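Local coordinates for paraflagellar rod component (Trypanosoma brucei, PDB 2Q0X), which is of unknown function but adopts the alpha/beta-hydrolase fold and is named as a component of the paraflagellar rod, at residues 109-119 with 134-142. Residues are numbered along the deposited sequence; the frame is centred on the assembly and turned at random.
Sequences EVALFATSTGT and SITRVILHG
Leu112 N donates to Arg137 O and Leu112 O accepts from Ile139 N (2.7 Å, N-H...O 165°), the alternating pattern of parallel strands. Ala114 repeats it with Ile139 O and His141 N. Val110 pairs with Ile135 but Ala111 with Arg137; this one-residue shift is a beta bulge at Thr136.

The well-packed part runs from Leu112 to Ala114 against Val138 to Leu140, where apolar contacts accompany these bonds. With CG1 beside the backbone N (chi1 -57°), Ile139 presents CG2 obliquely to the Phe113 ring, 3.6 Å from Phe113 CD2, while Ile139 O sits at the ring's edge, in its plane. On the other face Leu140 CD2 reaches Ala114 CB and Thr119 CG2, both at 4.0 Å.

The C-terminal end is looser: Ser116 N to His141 O is a weak bond of 3.5 Å and 131°, and two waters bridge the strands there. One donates to Ser116 O and to His141 O (2.6 Å); the other links Ser116 N to ND1 of His141, while NE2 of the same ring is hydrogen-bonded to Asp267.

The two strands flank helix 119-128 in sequence, a beta-alpha-beta crossover central to the alpha/beta-hydrolase sheet. That helix covers Leu112, Ala114, Val138 and Leu140, with strands 40-44 and 227-232 bordering the pair.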
ATOM      1  N   GLU A 109      24.897  -9.499  -0.735  1.00 26.60           N
ATOM      2  CA  GLU A 109      24.980  -8.111  -1.174  1.00 26.48           C
ATOM      3  C   GLU A 109      23.637  -7.659  -1.684  1.00 25.91           C
ATOM      4  O   GLU A 109      22.758  -8.462  -1.949  1.00 25.55           O
ATOM      5  CB  GLU A 109      26.092  -7.894  -2.211  1.00 26.43           C
ATOM      6  CG  GLU A 109      26.172  -8.925  -3.284  1.00 27.08           C
ATOM      7  CD  GLU A 109      27.208  -8.607  -4.352  1.00 26.98           C
ATOM      8  OE1 GLU A 109      27.722  -9.543  -4.970  1.00 27.66           O
ATOM      9  OE2 GLU A 109      27.491  -7.432  -4.609  1.00 28.42           O
ATOM     10  N   VAL A 110      23.483  -6.346  -1.765  1.00 25.72           N
ATOM     11  CA  VAL A 110      22.228  -5.734  -2.130  1.00 24.80           C
ATOM     12  C   VAL A 110      22.539  -4.676  -3.170  1.00 25.14           C
ATOM     13  O   VAL A 110      23.368  -3.779  -2.936  1.00 24.33           O
ATOM     14  CB  VAL A 110      21.527  -5.096  -0.918  1.00 24.82           C
ATOM     15  CG1 VAL A 110      20.286  -4.263  -1.372  1.00 24.45           C
ATOM     16  CG2 VAL A 110      21.127  -6.164   0.117  1.00 23.16           C
ATOM     17  N   ALA A 111      21.877  -4.814  -4.327  1.00 25.12           N
ATOM     18  CA  ALA A 111      21.786  -3.762  -5.320  1.00 25.30           C
ATOM     19  C   ALA A 111      20.510  -2.957  -5.036  1.00 25.54           C
ATOM     20  O   ALA A 111      19.396  -3.475  -5.158  1.00 25.05           O
ATOM     21  CB  ALA A 111      21.766  -4.371  -6.734  1.00 25.17           C
ATOM     22  N   LEU A 112      20.664  -1.698  -4.626  1.00 26.01           N
ATOM     23  CA  LEU A 112      19.505  -0.845  -4.346  1.00 26.17           C
ATOM     24  C   LEU A 112      18.983  -0.212  -5.632  1.00 25.79           C
ATOM     25  O   LEU A 112      19.737   0.431  -6.354  1.00 26.06           O
ATOM     26  CB  LEU A 112      19.843   0.269  -3.348  1.00 26.83           C
ATOM     27  CG  LEU A 112      19.466   0.120  -1.868  1.00 28.18           C
ATOM     28  CD1 LEU A 112      19.784   1.417  -1.091  1.00 28.38           C
ATOM     29  CD2 LEU A 112      18.015  -0.242  -1.704  1.00 27.11           C
ATOM     30  N   PHE A 113      17.681  -0.375  -5.876  1.00 25.00           N
ATOM     31  CA  PHE A 113      17.023   0.072  -7.077  1.00 24.44           C
ATOM     32  C   PHE A 113      15.841   0.966  -6.659  1.00 23.92           C
ATOM     33  O   PHE A 113      14.926   0.524  -5.977  1.00 23.70           O
ATOM     34  CB  PHE A 113      16.583  -1.181  -7.851  1.00 24.46           C
ATOM     35  CG  PHE A 113      15.813  -0.927  -9.124  1.00 23.74           C
ATOM     36  CD1 PHE A 113      14.968  -1.910  -9.608  1.00 23.64           C
ATOM     37  CD2 PHE A 113      15.946   0.256  -9.852  1.00 24.64           C
ATOM     38  CE1 PHE A 113      14.229  -1.720 -10.776  1.00 23.75           C
ATOM     39  CE2 PHE A 113      15.230   0.454 -11.032  1.00 23.71           C
ATOM     40  CZ  PHE A 113      14.369  -0.536 -11.490  1.00 24.34           C
ATOM     41  N   ALA A 114      15.889   2.239  -7.030  1.00 23.58           N
ATOM     42  CA  ALA A 114      14.789   3.148  -6.720  1.00 23.35           C
ATOM     43  C   ALA A 114      14.272   3.773  -7.976  1.00 23.20           C
ATOM     44  O   ALA A 114      15.038   4.104  -8.867  1.00 22.86           O
ATOM     45  CB  ALA A 114      15.203   4.233  -5.742  1.00 23.23           C
ATOM     46  N   THR A 115      12.949   3.901  -8.036  1.00 23.71           N
ATOM     47  CA  THR A 115      12.273   4.664  -9.058  1.00 23.53           C
ATOM     48  C   THR A 115      11.557   5.827  -8.405  1.00 23.75           C
ATOM     49  O   THR A 115      11.207   5.776  -7.225  1.00 23.17           O
ATOM     50  CB  THR A 115      11.234   3.798  -9.809  1.00 23.71           C
ATOM     51  OG1 THR A 115      10.357   3.163  -8.865  1.00 23.60           O
ATOM     52  CG2 THR A 115      11.932   2.767 -10.698  1.00 22.99           C
ATOM     53  N   SER A 116      11.325   6.876  -9.193  1.00 24.23           N
ATOM     54  CA  SER A 116      10.506   8.021  -8.764  1.00 24.57           C
ATOM     55  C   SER A 116      11.049   8.692  -7.473  1.00 24.59           C
ATOM     56  O   SER A 116      12.263   8.869  -7.332  1.00 25.13           O
ATOM     57  CB  SER A 116       9.039   7.573  -8.618  1.00 24.61           C
ATOM     58  OG  SER A 116       8.201   8.684  -8.417  1.00 24.72           O
ATOM     59  N   THR A 117      10.175   9.033  -6.519  1.00 24.68           N
ATOM     60  CA  THR A 117      10.633   9.623  -5.246  1.00 24.41           C
ATOM     61  C   THR A 117      11.297   8.624  -4.260  1.00 24.52           C
ATOM     62  O   THR A 117      11.729   9.022  -3.165  1.00 23.86           O
ATOM     63  CB  THR A 117       9.496  10.387  -4.548  1.00 24.55           C
ATOM     64  OG1 THR A 117       8.455   9.483  -4.153  1.00 24.72           O
ATOM     65  CG2 THR A 117       8.931  11.526  -5.468  1.00 24.20           C
ATOM     66  N   GLY A 118      11.377   7.339  -4.649  1.00 24.48           N
ATOM     67  CA  GLY A 118      12.132   6.339  -3.908  1.00 24.31           C
ATOM     68  C   GLY A 118      13.610   6.665  -3.857  1.00 24.45           C
ATOM     69  O   GLY A 118      14.308   6.308  -2.902  1.00 23.91           O
ATOM     70  N   THR A 119      14.085   7.365  -4.885  1.00 24.74           N
ATOM     71  CA  THR A 119      15.447   7.808  -4.935  1.00 24.84           C
ATOM     72  C   THR A 119      15.844   8.718  -3.771  1.00 24.97           C
ATOM     73  O   THR A 119      17.013   8.734  -3.375  1.00 24.46           O
ATOM     74  CB  THR A 119      15.819   8.485  -6.280  1.00 24.62           C
ATOM     75  OG1 THR A 119      15.135   9.720  -6.394  1.00 25.80           O
ATOM     76  CG2 THR A 119      15.500   7.627  -7.459  1.00 23.92           C
ATOM     77  N   SER A 134      27.440  -3.786   2.582  1.00 25.79           N
ATOM     78  CA  SER A 134      26.680  -4.775   1.842  1.00 25.50           C
ATOM     79  C   SER A 134      25.870  -4.184   0.666  1.00 25.37           C
ATOM     80  O   SER A 134      25.313  -4.924  -0.152  1.00 25.47           O
ATOM     81  CB  SER A 134      25.808  -5.562   2.828  1.00 25.56           C
ATOM     82  OG  SER A 134      26.643  -6.239   3.771  1.00 25.38           O
ATOM     83  N   ILE A 135      25.818  -2.856   0.557  1.00 25.09           N
ATOM     84  CA  ILE A 135      25.127  -2.200  -0.561  1.00 24.57           C
ATOM     85  C   ILE A 135      26.168  -1.946  -1.677  1.00 24.70           C
ATOM     86  O   ILE A 135      26.973  -1.010  -1.599  1.00 25.26           O
ATOM     87  CB  ILE A 135      24.402  -0.910  -0.082  1.00 24.47           C
ATOM     88  CG1 ILE A 135      23.384  -1.273   1.017  1.00 24.10           C
ATOM     89  CG2 ILE A 135      23.718  -0.185  -1.266  1.00 24.10           C
ATOM     90  CD1 ILE A 135      22.789  -0.094   1.778  1.00 24.51           C
ATOM     91  N   THR A 136      26.199  -2.823  -2.680  1.00 24.48           N
ATOM     92  CA  THR A 136      27.324  -2.878  -3.626  1.00 24.32           C
ATOM     93  C   THR A 136      27.033  -2.239  -4.984  1.00 23.87           C
ATOM     94  O   THR A 136      27.930  -2.036  -5.793  1.00 23.67           O
ATOM     95  CB  THR A 136      27.809  -4.333  -3.846  1.00 24.32           C
ATOM     96  OG1 THR A 136      26.707  -5.145  -4.229  1.00 25.19           O
ATOM     97  CG2 THR A 136      28.448  -4.917  -2.589  1.00 24.59           C
ATOM     98  N   ARG A 137      25.774  -1.928  -5.232  1.00 24.02           N
ATOM     99  CA  ARG A 137      25.359  -1.303  -6.484  1.00 23.98           C
ATOM    100  C   ARG A 137      24.143  -0.488  -6.197  1.00 23.05           C
ATOM    101  O   ARG A 137      23.342  -0.837  -5.348  1.00 22.39           O
ATOM    102  CB  ARG A 137      25.003  -2.336  -7.576  1.00 24.46           C
ATOM    103  CG  ARG A 137      26.180  -2.969  -8.282  1.00 26.37           C
ATOM    104  CD  ARG A 137      26.617  -4.246  -7.595  1.00 29.67           C
ATOM    105  NE  ARG A 137      28.082  -4.444  -7.631  1.00 32.09           N
ATOM    106  CZ  ARG A 137      28.692  -5.289  -8.440  1.00 32.76           C
ATOM    107  NH1 ARG A 137      28.001  -5.994  -9.310  1.00 34.76           N
ATOM    108  NH2 ARG A 137      29.985  -5.439  -8.383  1.00 32.80           N
ATOM    109  N   VAL A 138      24.020   0.611  -6.921  1.00 22.63           N
ATOM    110  CA  VAL A 138      22.858   1.451  -6.845  1.00 22.29           C
ATOM    111  C   VAL A 138      22.337   1.693  -8.265  1.00 22.18           C
ATOM    112  O   VAL A 138      23.101   1.945  -9.186  1.00 21.92           O
ATOM    113  CB  VAL A 138      23.169   2.777  -6.107  1.00 22.18           C
ATOM    114  CG1 VAL A 138      21.971   3.676  -6.112  1.00 20.80           C
ATOM    115  CG2 VAL A 138      23.646   2.492  -4.628  1.00 22.43           C
ATOM    116  N   ILE A 139      21.022   1.597  -8.426  1.00 22.31           N
ATOM    117  CA  ILE A 139      20.360   1.895  -9.689  1.00 22.43           C
ATOM    118  C   ILE A 139      19.255   2.895  -9.409  1.00 22.47           C
ATOM    119  O   ILE A 139      18.381   2.626  -8.602  1.00 22.26           O
ATOM    120  CB  ILE A 139      19.721   0.608 -10.331  1.00 22.43           C
ATOM    121  CG1 ILE A 139      20.769  -0.488 -10.558  1.00 22.40           C
ATOM    122  CG2 ILE A 139      18.951   0.976 -11.613  1.00 22.10           C
ATOM    123  CD1 ILE A 139      20.230  -1.932 -10.432  1.00 22.44           C
ATOM    124  N   LEU A 140      19.276   4.027 -10.095  1.00 23.00           N
ATOM    125  CA  LEU A 140      18.263   5.043  -9.886  1.00 23.67           C
ATOM    126  C   LEU A 140      17.624   5.427 -11.206  1.00 23.91           C
ATOM    127  O   LEU A 140      18.310   5.690 -12.189  1.00 23.92           O
ATOM    128  CB  LEU A 140      18.857   6.288  -9.217  1.00 23.59           C
ATOM    129  CG  LEU A 140      19.681   6.102  -7.935  1.00 24.39           C
ATOM    130  CD1 LEU A 140      20.374   7.398  -7.529  1.00 23.64           C
ATOM    131  CD2 LEU A 140      18.853   5.552  -6.841  1.00 25.06           C
ATOM    132  N   HIS A 141      16.299   5.466 -11.210  1.00 24.67           N
ATOM    133  CA  HIS A 141      15.528   5.907 -12.373  1.00 24.66           C
ATOM    134  C   HIS A 141      14.840   7.201 -12.039  1.00 24.81           C
ATOM    135  O   HIS A 141      14.290   7.363 -10.943  1.00 24.51           O
ATOM    136  CB  HIS A 141      14.506   4.855 -12.828  1.00 24.69           C
ATOM    137  CG  HIS A 141      13.739   5.245 -14.061  1.00 24.98           C
ATOM    138  ND1 HIS A 141      12.681   6.129 -14.029  1.00 25.28           N
ATOM    139  CD2 HIS A 141      13.892   4.891 -15.358  1.00 25.06           C
ATOM    140  CE1 HIS A 141      12.208   6.289 -15.250  1.00 25.80           C
ATOM    141  NE2 HIS A 141      12.930   5.555 -16.077  1.00 26.32           N
ATOM    142  N   GLY A 142      14.878   8.121 -13.003  1.00 25.09           N
ATOM    143  CA  GLY A 142      14.083   9.322 -12.921  1.00 25.25           C
ATOM    144  C   GLY A 142      13.688   9.901 -14.257  1.00 25.49           C
ATOM    145  O   GLY A 142      14.396   9.756 -15.265  1.00 25.89           O
TER
HETATM  146  O   HOH W   1      13.777   9.540  -9.577  1.00 30.36           O
HETATM  147  O   HOH W   2      10.920   7.153 -12.140  1.00 34.12           O